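Local coordinates for protein omega transaminase (Pseudomonas sp., PDB 5LHA) that catalyses pyridoxal-phosphate-dependent transfer of amino groups, as an amine (omega) transaminase of the fold type I, class III aminotransferase family, at residues A[307-310]-A[311-315]; A[327-330]-A[331-334]; A[393-396]-A[397-400]. One frame throughout, in Å; residues are numbered along the deposited sequence.

Contact 1 (A[307-310]-A[311-315]); sequences FNQR and IADAI
Asn-308 O takes the backbone N of Ala-312 at 2.9 Å, and Gln-309 O takes that of Asp-313 at 2.8 Å, the first turn of helix 309-316 starting straight off the end of strand 303-308. The next bond, Ala-314 N to Arg-310 O, is weak at 3.3 Å. Asn-308 is the N-cap: with chi1 at 61° its CG sits between backbone N and carbonyl carbon, which swings the amide back over the helix start. There OD1 accepts Ile-311 N at 3.1 Å, nearly straight at the proton (170°), the donor lying somewhat off the carbonyl plane. OD1 also rests against Ile-311 CG1, 3.3 Å away. On the outer side of the turn, Gln-309 bends at chi2 so that NE2 gives a proton to the syn side of Asp-313 OD1 at 3.0 Å. Ile-311 CG2 meets Phe-307 CD2 at 3.9 Å, an apolar contact between strand end and helix. The extended Arg-310 chain carries NH2 to Gly-258 O and NE to Tyr-138 OH. Ile-311 and Ala-314 pack on Tyr-138 of helix 124-141, and Phe-307 of the strand end on Met-134, beside strands 115-121 and 288-291, while Trp-22 of the second subunit meets the Phe-307 ring.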
ATOM      1  N   PHE A 307     -26.740   3.965  -7.558  1.00 28.25           N
ATOM      2  CA  PHE A 307     -25.916   5.082  -7.994  1.00 28.61           C
ATOM      3  C   PHE A 307     -26.809   6.142  -8.611  1.00 30.45           C
ATOM      4  O   PHE A 307     -27.758   5.823  -9.333  1.00 32.05           O
ATOM      5  CB  PHE A 307     -24.853   4.621  -8.996  1.00 27.19           C
ATOM      6  CG  PHE A 307     -23.999   3.491  -8.480  1.00 28.11           C
ATOM      7  CD1 PHE A 307     -24.438   2.180  -8.544  1.00 26.87           C
ATOM      8  CD2 PHE A 307     -22.758   3.752  -7.917  1.00 29.04           C
ATOM      9  CE1 PHE A 307     -23.659   1.141  -8.049  1.00 27.46           C
ATOM     10  CE2 PHE A 307     -21.969   2.715  -7.422  1.00 29.94           C
ATOM     11  CZ  PHE A 307     -22.418   1.413  -7.492  1.00 29.63           C
ATOM     12  N   ASN A 308     -26.512   7.402  -8.316  1.00 31.32           N
ATOM     13  CA  ASN A 308     -27.356   8.470  -8.819  1.00 29.06           C
ATOM     14  C   ASN A 308     -27.019   8.774 -10.280  1.00 28.90           C
ATOM     15  O   ASN A 308     -26.078   8.220 -10.857  1.00 27.17           O
ATOM     16  CB  ASN A 308     -27.239   9.702  -7.914  1.00 28.38           C
ATOM     17  CG  ASN A 308     -25.827  10.276  -7.852  1.00 27.46           C
ATOM     18  OD1 ASN A 308     -24.930   9.835  -8.558  1.00 28.40           O
ATOM     19  ND2 ASN A 308     -25.630  11.254  -6.981  1.00 26.54           N
ATOM     20  N   GLN A 309     -27.828   9.657 -10.878  1.00 30.46           N
ATOM     21  CA  GLN A 309     -27.679  10.001 -12.290  1.00 30.53           C
ATOM     22  C   GLN A 309     -26.304  10.588 -12.577  1.00 28.65           C
ATOM     23  O   GLN A 309     -25.702  10.289 -13.613  1.00 28.24           O
ATOM     24  CB  GLN A 309     -28.772  10.987 -12.705  1.00 33.90           C
ATOM     25  CG  GLN A 309     -28.999  11.109 -14.211  1.00 37.88           C
ATOM     26  CD  GLN A 309     -29.798   9.959 -14.802  1.00 42.20           C
ATOM     27  OE1 GLN A 309     -30.926   9.693 -14.379  1.00 44.22           O
ATOM     28  NE2 GLN A 309     -29.226   9.281 -15.793  1.00 42.86           N
ATOM     29  N   ARG A 310     -25.807  11.450 -11.686  1.00 27.10           N
ATOM     30  CA  ARG A 310     -24.460  11.998 -11.819  1.00 27.37           C
ATOM     31  C   ARG A 310     -23.433  10.905 -12.105  1.00 29.01           C
ATOM     32  O   ARG A 310     -22.750  10.923 -13.135  1.00 29.52           O
ATOM     33  CB  ARG A 310     -24.091  12.761 -10.545  1.00 27.31           C
ATOM     34  CG  ARG A 310     -22.640  13.195 -10.469  1.00 25.73           C
ATOM     35  CD  ARG A 310     -22.260  13.594  -9.053  1.00 28.30           C
ATOM     36  NE  ARG A 310     -20.821  13.834  -8.914  1.00 29.60           N
ATOM     37  CZ  ARG A 310     -20.239  14.377  -7.845  1.00 30.23           C
ATOM     38  NH1 ARG A 310     -20.960  14.759  -6.801  1.00 31.44           N
ATOM     39  NH2 ARG A 310     -18.923  14.543  -7.823  1.00 31.05           N
ATOM     40  N   ILE A 311     -23.336   9.929 -11.200  1.00 29.70           N
ATOM     41  CA  ILE A 311     -22.374   8.837 -11.332  1.00 30.19           C
ATOM     42  C   ILE A 311     -22.696   7.969 -12.543  1.00 29.56           C
ATOM     43  O   ILE A 311     -21.798   7.553 -13.285  1.00 29.07           O
ATOM     44  CB  ILE A 311     -22.353   8.011 -10.030  1.00 30.31           C
ATOM     45  CG1 ILE A 311     -21.830   8.856  -8.869  1.00 31.44           C
ATOM     46  CG2 ILE A 311     -21.512   6.731 -10.184  1.00 29.10           C
ATOM     47  CD1 ILE A 311     -22.190   8.301  -7.496  1.00 30.57           C
ATOM     48  N   ALA A 312     -23.972   7.638 -12.734  1.00 31.35           N
ATOM     49  CA  ALA A 312     -24.365   6.753 -13.827  1.00 31.45           C
ATOM     50  C   ALA A 312     -23.971   7.341 -15.180  1.00 31.44           C
ATOM     51  O   ALA A 312     -23.442   6.636 -16.049  1.00 31.29           O
ATOM     52  CB  ALA A 312     -25.868   6.486 -13.763  1.00 32.10           C
ATOM     53  N   ASP A 313     -24.244   8.636 -15.372  1.00 31.41           N
ATOM     54  CA  ASP A 313     -23.947   9.313 -16.632  1.00 32.48           C
ATOM     55  C   ASP A 313     -22.456   9.306 -16.939  1.00 32.55           C
ATOM     56  O   ASP A 313     -22.054   9.148 -18.098  1.00 32.05           O
ATOM     57  CB  ASP A 313     -24.456  10.748 -16.570  1.00 34.10           C
ATOM     58  CG  ASP A 313     -25.952  10.830 -16.629  1.00 35.66           C
ATOM     59  OD1 ASP A 313     -26.585   9.834 -17.035  1.00 36.55           O
ATOM     60  OD2 ASP A 313     -26.495  11.882 -16.238  1.00 37.86           O
ATOM     61  N   ALA A 314     -21.622   9.533 -15.919  1.00 32.42           N
ATOM     62  CA  ALA A 314     -20.180   9.579 -16.138  1.00 32.69           C
ATOM     63  C   ALA A 314     -19.640   8.224 -16.566  1.00 32.35           C
ATOM     64  O   ALA A 314     -18.787   8.135 -17.457  1.00 32.42           O
ATOM     65  CB  ALA A 314     -19.468  10.050 -14.874  1.00 32.21           C
ATOM     66  N   ILE A 315     -20.101   7.162 -15.911  1.00 32.23           N
ATOM     67  CA  ILE A 315     -19.589   5.832 -16.202  1.00 30.97           C
ATOM     68  C   ILE A 315     -20.091   5.360 -17.561  1.00 30.45           C
ATOM     69  O   ILE A 315     -19.322   4.825 -18.369  1.00 30.02           O
ATOM     70  CB  ILE A 315     -19.969   4.864 -15.064  1.00 30.17           C
ATOM     71  CG1 ILE A 315     -19.249   5.295 -13.782  1.00 28.33           C
ATOM     72  CG2 ILE A 315     -19.582   3.436 -15.418  1.00 27.98           C
ATOM     73  CD1 ILE A 315     -19.497   4.423 -12.601  1.00 29.07           C
TER

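Contact 2 (A[327-330]-A[331-334]); sequences HGYT and YSGH. With PMP (4'-deoxy-4'-aminopyridoxal-5'-phosphate), chain G.
Backbone and hydroxyl bonds tie Tyr-329 to Ser-332 round a type I beta turn. Ser-332 N donates to Tyr-329 O at 2.9 Å, arriving from above the carbonyl plane, and in return Ser-332 OG accepts Tyr-329 N at 3.2 Å; this serine hydroxyl is also hydrogen-bonded to Phe-120 O. A type II turn follows directly, from Tyr-331 to His-334, and a water bridges Thr-330 O and Ser-332 O. Among the ring contacts, Thr-330 CG2 lies over one face of the Tyr-331 ring as a CH-pi pair, 4.3 Å from the centroid and displaced toward the rim. The Tyr-329 ring turns its edge to Ser-332 OG, 3.4 Å from CD2, and to PMP O1P of the phosphate. Ligand bonds come from Thr-330: its N meets PMP O3P at 2.7 Å, almost straight (174°), and its OG1 donates to the same oxygen at 2.8 Å. A chi1 of -60° sets OG1 beside the backbone N, and both donors face one phosphate oxygen. Ser-125, Gly-124 and Lys-293 of the second subunit belong to the same PMP site, Lys-293 NZ being bonded to Thr-330 OG1. Neutral donors on a hydrogen-bonded turn thus complete a phosphate site shared between two subunits.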
ATOM      1  N   HIS A 327     -17.243  -5.562 -12.785  1.00 28.15           N
ATOM      2  CA  HIS A 327     -17.485  -5.895 -11.391  1.00 25.65           C
ATOM      3  C   HIS A 327     -18.894  -6.454 -11.238  1.00 27.18           C
ATOM      4  O   HIS A 327     -19.853  -5.901 -11.790  1.00 27.86           O
ATOM      5  CB  HIS A 327     -17.313  -4.667 -10.498  1.00 23.84           C
ATOM      6  CG  HIS A 327     -17.586  -4.935  -9.053  1.00 25.17           C
ATOM      7  ND1 HIS A 327     -16.680  -5.574  -8.238  1.00 23.97           N
ATOM      8  CD2 HIS A 327     -18.674  -4.686  -8.288  1.00 25.63           C
ATOM      9  CE1 HIS A 327     -17.191  -5.691  -7.027  1.00 25.00           C
ATOM     10  NE2 HIS A 327     -18.403  -5.167  -7.033  1.00 24.72           N
ATOM     11  N   GLY A 328     -19.013  -7.543 -10.490  1.00 27.02           N
ATOM     12  CA  GLY A 328     -20.308  -8.144 -10.244  1.00 26.55           C
ATOM     13  C   GLY A 328     -20.180  -9.609  -9.882  1.00 25.26           C
ATOM     14  O   GLY A 328     -19.098 -10.194  -9.922  1.00 23.47           O
ATOM     15  N   TYR A 329     -21.333 -10.210  -9.588  1.00 25.68           N
ATOM     16  CA  TYR A 329     -21.364 -11.498  -8.915  1.00 25.38           C
ATOM     17  C   TYR A 329     -22.246 -12.490  -9.653  1.00 27.84           C
ATOM     18  O   TYR A 329     -23.248 -12.123 -10.272  1.00 30.68           O
ATOM     19  CB  TYR A 329     -21.859 -11.344  -7.465  1.00 25.18           C
ATOM     20  CG  TYR A 329     -21.051 -10.326  -6.706  1.00 24.07           C
ATOM     21  CD1 TYR A 329     -19.778 -10.640  -6.252  1.00 23.94           C
ATOM     22  CD2 TYR A 329     -21.544  -9.043  -6.463  1.00 24.10           C
ATOM     23  CE1 TYR A 329     -19.005  -9.715  -5.572  1.00 22.15           C
ATOM     24  CE2 TYR A 329     -20.775  -8.099  -5.776  1.00 23.70           C
ATOM     25  CZ  TYR A 329     -19.499  -8.449  -5.337  1.00 21.83           C
ATOM     26  OH  TYR A 329     -18.714  -7.551  -4.646  1.00 19.37           O
ATOM     27  N   THR A 330     -21.852 -13.762  -9.561  1.00 27.11           N
ATOM     28  CA  THR A 330     -22.663 -14.850 -10.089  1.00 25.06           C
ATOM     29  C   THR A 330     -24.112 -14.705  -9.656  1.00 25.90           C
ATOM     30  O   THR A 330     -25.037 -14.935 -10.445  1.00 26.39           O
ATOM     31  CB  THR A 330     -22.094 -16.186  -9.610  1.00 20.68           C
ATOM     32  OG1 THR A 330     -20.753 -16.322 -10.083  1.00 19.66           O
ATOM     33  CG2 THR A 330     -22.921 -17.351 -10.119  1.00 18.98           C
ATOM     34  N   TYR A 331     -24.333 -14.294  -8.411  1.00 26.09           N
ATOM     35  CA  TYR A 331     -25.682 -14.180  -7.886  1.00 25.79           C
ATOM     36  C   TYR A 331     -26.202 -12.743  -7.852  1.00 27.49           C
ATOM     37  O   TYR A 331     -27.245 -12.496  -7.244  1.00 30.02           O
ATOM     38  CB  TYR A 331     -25.751 -14.825  -6.496  1.00 23.61           C
ATOM     39  CG  TYR A 331     -25.496 -16.326  -6.527  1.00 22.63           C
ATOM     40  CD1 TYR A 331     -26.060 -17.125  -7.522  1.00 21.80           C
ATOM     41  CD2 TYR A 331     -24.720 -16.950  -5.550  1.00 22.49           C
ATOM     42  CE1 TYR A 331     -25.841 -18.503  -7.559  1.00 20.05           C
ATOM     43  CE2 TYR A 331     -24.496 -18.331  -5.578  1.00 20.46           C
ATOM     44  CZ  TYR A 331     -25.061 -19.095  -6.586  1.00 18.89           C
ATOM     45  OH  TYR A 331     -24.848 -20.451  -6.626  1.00 16.18           O
ATOM     46  N   SER A 332     -25.514 -11.795  -8.492  1.00 26.70           N
ATOM     47  CA  SER A 332     -26.108 -10.482  -8.720  1.00 28.74           C
ATOM     48  C   SER A 332     -27.424 -10.623  -9.465  1.00 29.68           C
ATOM     49  O   SER A 332     -27.468 -11.210 -10.550  1.00 31.67           O
ATOM     50  CB  SER A 332     -25.167  -9.567  -9.501  1.00 28.58           C
ATOM     51  OG  SER A 332     -24.136  -9.069  -8.677  1.00 28.70           O
ATOM     52  N   GLY A 333     -28.493 -10.090  -8.873  1.00 29.37           N
ATOM     53  CA  GLY A 333     -29.806 -10.118  -9.488  1.00 28.99           C
ATOM     54  C   GLY A 333     -30.529 -11.441  -9.386  1.00 26.63           C
ATOM     55  O   GLY A 333     -31.412 -11.712 -10.206  1.00 27.08           O
ATOM     56  N   HIS A 334     -30.181 -12.267  -8.400  1.00 24.15           N
ATOM     57  CA  HIS A 334     -30.730 -13.602  -8.227  1.00 22.24           C
ATOM     58  C   HIS A 334     -32.257 -13.570  -8.299  1.00 21.07           C
ATOM     59  O   HIS A 334     -32.893 -12.825  -7.539  1.00 21.18           O
ATOM     60  CB  HIS A 334     -30.253 -14.169  -6.884  1.00 22.38           C
ATOM     61  CG  HIS A 334     -30.495 -15.639  -6.714  1.00 20.74           C
ATOM     62  ND1 HIS A 334     -31.737 -16.161  -6.423  1.00 20.08           N
ATOM     63  CD2 HIS A 334     -29.655 -16.698  -6.801  1.00 19.33           C
ATOM     64  CE1 HIS A 334     -31.652 -17.476  -6.336  1.00 19.52           C
ATOM     65  NE2 HIS A 334     -30.399 -17.827  -6.563  1.00 19.38           N
TER
HETATM   66  N1  PMP G 501     -13.735 -17.944  -7.812  1.00 25.84           N
HETATM   67  C2  PMP G 501     -13.836 -18.405  -9.113  1.00 27.20           C
HETATM   68  C2A PMP G 501     -12.852 -19.394  -9.665  1.00 27.55           C
HETATM   69  C3  PMP G 501     -14.847 -17.935  -9.943  1.00 28.06           C
HETATM   70  O3  PMP G 501     -14.918 -18.377 -11.237  1.00 26.09           O
HETATM   71  C4  PMP G 501     -15.779 -17.022  -9.447  1.00 30.93           C
HETATM   72  C4A PMP G 501     -16.973 -16.579 -10.283  1.00 35.77           C
HETATM   73  N4A PMP G 501     -16.798 -16.823 -11.705  1.00 37.74           N
HETATM   74  C5  PMP G 501     -15.611 -16.509  -8.158  1.00 27.53           C
HETATM   75  C6  PMP G 501     -14.525 -16.914  -7.387  1.00 26.48           C
HETATM   76  C5A PMP G 501     -16.600 -15.502  -7.612  1.00 25.54           C
HETATM   77  O4P PMP G 501     -17.896 -16.054  -7.507  1.00 23.99           O
HETATM   78  P   PMP G 501     -19.132 -15.066  -7.209  1.00 26.87           P
HETATM   79  O1P PMP G 501     -18.738 -14.035  -6.174  1.00 24.57           O
HETATM   80  O2P PMP G 501     -20.356 -15.827  -6.748  1.00 24.83           O
HETATM   81  O3P PMP G 501     -19.481 -14.404  -8.526  1.00 26.05           O
HETATM   82  O   HOH W   1     -25.938 -12.752 -11.852  1.00 10.00           O

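Contact 3 (A[393-396]-A[397-400]); sequences VSDK and RTRQ
Asp-395 OD1 is gripped by two successive backbone amides, Thr-398 N at 3.0 Å and Arg-397 N at 2.6 Å. The first is the sounder bond, its proton angle 157°; the second is weak, being bent to 121°. Thr-398 N comes from above the carboxylate plane, rather than within it. With chi1 at -178° the carboxyl carbon stands opposite the residue's own N, and from there OD1 reaches forward over the turn that its backbone begins. The same residue's carbonyl O receives Arg-399 N in a further weak bond of 3.0 Å, so one aspartate holds three consecutive amides, the pattern of an Asx motif closing a short loop. Thr-398 CG2 lies 3.5 Å from Asp-395 CB, the two side chains meeting at about a right angle. Where the loop closes, Ser-394 N donates to Gln-400 O at 3.0 Å, nearly in line with the C=O bond, and Ser-394 OG adds a weak bond to that oxygen. Val-393 CB sits 3.1 Å from Gln-400 O as well. Were Asp-395 replaced by alanine, the amides of Arg-397 and Thr-398 would probably lose their carboxylate acceptor, and the turn would be likely to loosen. Arg-399 O accepts Arg-194 NE from another loop; the turn leaves the end of strand 387-393, where Val-393 is backbone-bonded to Val-377, just ahead of strand 378-384. Arg-397 NE is 5.8 Å from Asp-395 OD1, too far for a salt bridge. The two amides, and perhaps the nearby guanidinium, would favour the ionised carboxylate. The chemistry is that of a solvent-facing turn held by a charged acceptor and backbone donors, with little apolar packing across it.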
ATOM      1  N   VAL A 393     -21.106   1.261  31.650  1.00 35.51           N
ATOM      2  CA  VAL A 393     -19.846   1.865  32.044  1.00 35.90           C
ATOM      3  C   VAL A 393     -19.477   1.370  33.432  1.00 38.99           C
ATOM      4  O   VAL A 393     -20.324   0.918  34.207  1.00 40.29           O
ATOM      5  CB  VAL A 393     -19.913   3.403  32.028  1.00 34.57           C
ATOM      6  CG1 VAL A 393     -20.355   3.888  30.671  1.00 32.64           C
ATOM      7  CG2 VAL A 393     -20.864   3.896  33.114  1.00 34.51           C
ATOM      8  N   SER A 394     -18.184   1.455  33.738  1.00 42.08           N
ATOM      9  CA  SER A 394     -17.710   1.197  35.091  1.00 43.14           C
ATOM     10  C   SER A 394     -17.766   2.436  35.970  1.00 43.12           C
ATOM     11  O   SER A 394     -17.808   2.308  37.203  1.00 43.59           O
ATOM     12  CB  SER A 394     -16.280   0.646  35.055  1.00 42.89           C
ATOM     13  OG  SER A 394     -15.482   1.347  34.116  1.00 44.21           O
ATOM     14  N   ASP A 395     -17.795   3.623  35.362  1.00 42.40           N
ATOM     15  CA  ASP A 395     -17.735   4.888  36.085  1.00 43.88           C
ATOM     16  C   ASP A 395     -18.635   5.879  35.370  1.00 42.75           C
ATOM     17  O   ASP A 395     -18.442   6.150  34.179  1.00 41.09           O
ATOM     18  CB  ASP A 395     -16.294   5.416  36.163  1.00 45.22           C
ATOM     19  CG  ASP A 395     -16.173   6.713  36.963  1.00 45.46           C
ATOM     20  OD1 ASP A 395     -16.876   7.697  36.649  1.00 45.80           O
ATOM     21  OD2 ASP A 395     -15.357   6.756  37.910  1.00 45.98           O
ATOM     22  N   LYS A 396     -19.607   6.427  36.105  1.00 42.05           N
ATOM     23  CA  LYS A 396     -20.539   7.379  35.509  1.00 40.03           C
ATOM     24  C   LYS A 396     -19.828   8.659  35.074  1.00 39.11           C
ATOM     25  O   LYS A 396     -20.123   9.200  34.002  1.00 39.85           O
ATOM     26  CB  LYS A 396     -21.676   7.686  36.492  1.00 40.21           C
ATOM     27  CG  LYS A 396     -22.653   6.513  36.717  1.00 41.04           C
ATOM     28  CD  LYS A 396     -23.719   6.814  37.782  1.00 42.03           C
ATOM     29  CE  LYS A 396     -23.111   7.113  39.159  1.00 42.73           C
ATOM     30  NZ  LYS A 396     -22.425   5.942  39.813  1.00 41.87           N
ATOM     31  N   ARG A 397     -18.867   9.141  35.873  1.00 38.61           N
ATOM     32  CA  ARG A 397     -18.259  10.442  35.595  1.00 39.41           C
ATOM     33  C   ARG A 397     -17.407  10.413  34.326  1.00 40.26           C
ATOM     34  O   ARG A 397     -17.494  11.323  33.492  1.00 40.39           O
ATOM     35  CB  ARG A 397     -17.425  10.911  36.795  1.00 39.45           C
ATOM     36  CG  ARG A 397     -18.230  11.195  38.076  1.00 41.37           C
ATOM     37  CD  ARG A 397     -17.498  12.158  39.030  1.00 44.00           C
ATOM     38  NE  ARG A 397     -17.806  11.923  40.445  1.00 45.82           N
ATOM     39  CZ  ARG A 397     -17.192  12.537  41.459  1.00 46.12           C
ATOM     40  NH1 ARG A 397     -16.237  13.430  41.215  1.00 47.05           N
ATOM     41  NH2 ARG A 397     -17.525  12.261  42.720  1.00 44.21           N
ATOM     42  N   THR A 398     -16.584   9.380  34.154  1.00 39.60           N
ATOM     43  CA  THR A 398     -15.657   9.333  33.031  1.00 39.39           C
ATOM     44  C   THR A 398     -16.194   8.582  31.827  1.00 36.34           C
ATOM     45  O   THR A 398     -15.543   8.596  30.775  1.00 29.87           O
ATOM     46  CB  THR A 398     -14.355   8.663  33.442  1.00 43.01           C
ATOM     47  OG1 THR A 398     -13.390   8.854  32.403  1.00 45.05           O
ATOM     48  CG2 THR A 398     -14.597   7.174  33.611  1.00 42.31           C
ATOM     49  N   ARG A 399     -17.354   7.931  31.962  1.00 39.02           N
ATOM     50  CA  ARG A 399     -17.979   7.141  30.899  1.00 40.45           C
ATOM     51  C   ARG A 399     -17.074   6.029  30.366  1.00 42.59           C
ATOM     52  O   ARG A 399     -17.190   5.632  29.206  1.00 44.25           O
ATOM     53  CB  ARG A 399     -18.444   8.043  29.749  1.00 39.77           C
ATOM     54  CG  ARG A 399     -19.419   9.115  30.193  1.00 39.80           C
ATOM     55  CD  ARG A 399     -18.841  10.512  30.078  1.00 39.53           C
ATOM     56  NE  ARG A 399     -19.852  11.528  30.355  1.00 40.69           N
ATOM     57  CZ  ARG A 399     -20.783  11.936  29.495  1.00 42.24           C
ATOM     58  NH1 ARG A 399     -20.844  11.433  28.269  1.00 41.35           N
ATOM     59  NH2 ARG A 399     -21.654  12.867  29.863  1.00 43.39           N
ATOM     60  N   GLN A 400     -16.159   5.521  31.175  1.00 44.35           N
ATOM     61  CA  GLN A 400     -15.318   4.429  30.702  1.00 45.22           C
ATOM     62  C   GLN A 400     -16.164   3.184  30.492  1.00 41.33           C
ATOM     63  O   GLN A 400     -16.894   2.782  31.397  1.00 40.45           O
ATOM     64  CB  GLN A 400     -14.192   4.100  31.666  1.00 48.41           C
ATOM     65  CG  GLN A 400     -13.270   3.068  31.058  1.00 51.72           C
ATOM     66  CD  GLN A 400     -12.004   2.871  31.825  1.00 55.20           C
ATOM     67  OE1 GLN A 400     -11.830   3.420  32.909  1.00 57.61           O
ATOM     68  NE2 GLN A 400     -11.089   2.098  31.253  1.00 55.84           N
TER

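In the fold
Contact 2 is buried, contact 1 partly buried, and contact 3 lies on the surface, on the far side of the chain's centre from the other two. Contacts 1 and 2 have centres about 20 Å apart without touching, and both meet the second subunit; contact 3 touches no other chain of the assembly, and its centre is about 47 Å from each of theirs. Side-chain oxygens catch backbone amides in all three: a neutral amide caps a helix in contact 1, a hydroxyl accepts the amide at the start of a turn in contact 2, and a carboxylate closes a loop in contact 3. Contact 2 alone adds a cofactor phosphate, whereas contact 1 joins strand 303-308 to helix 309-316.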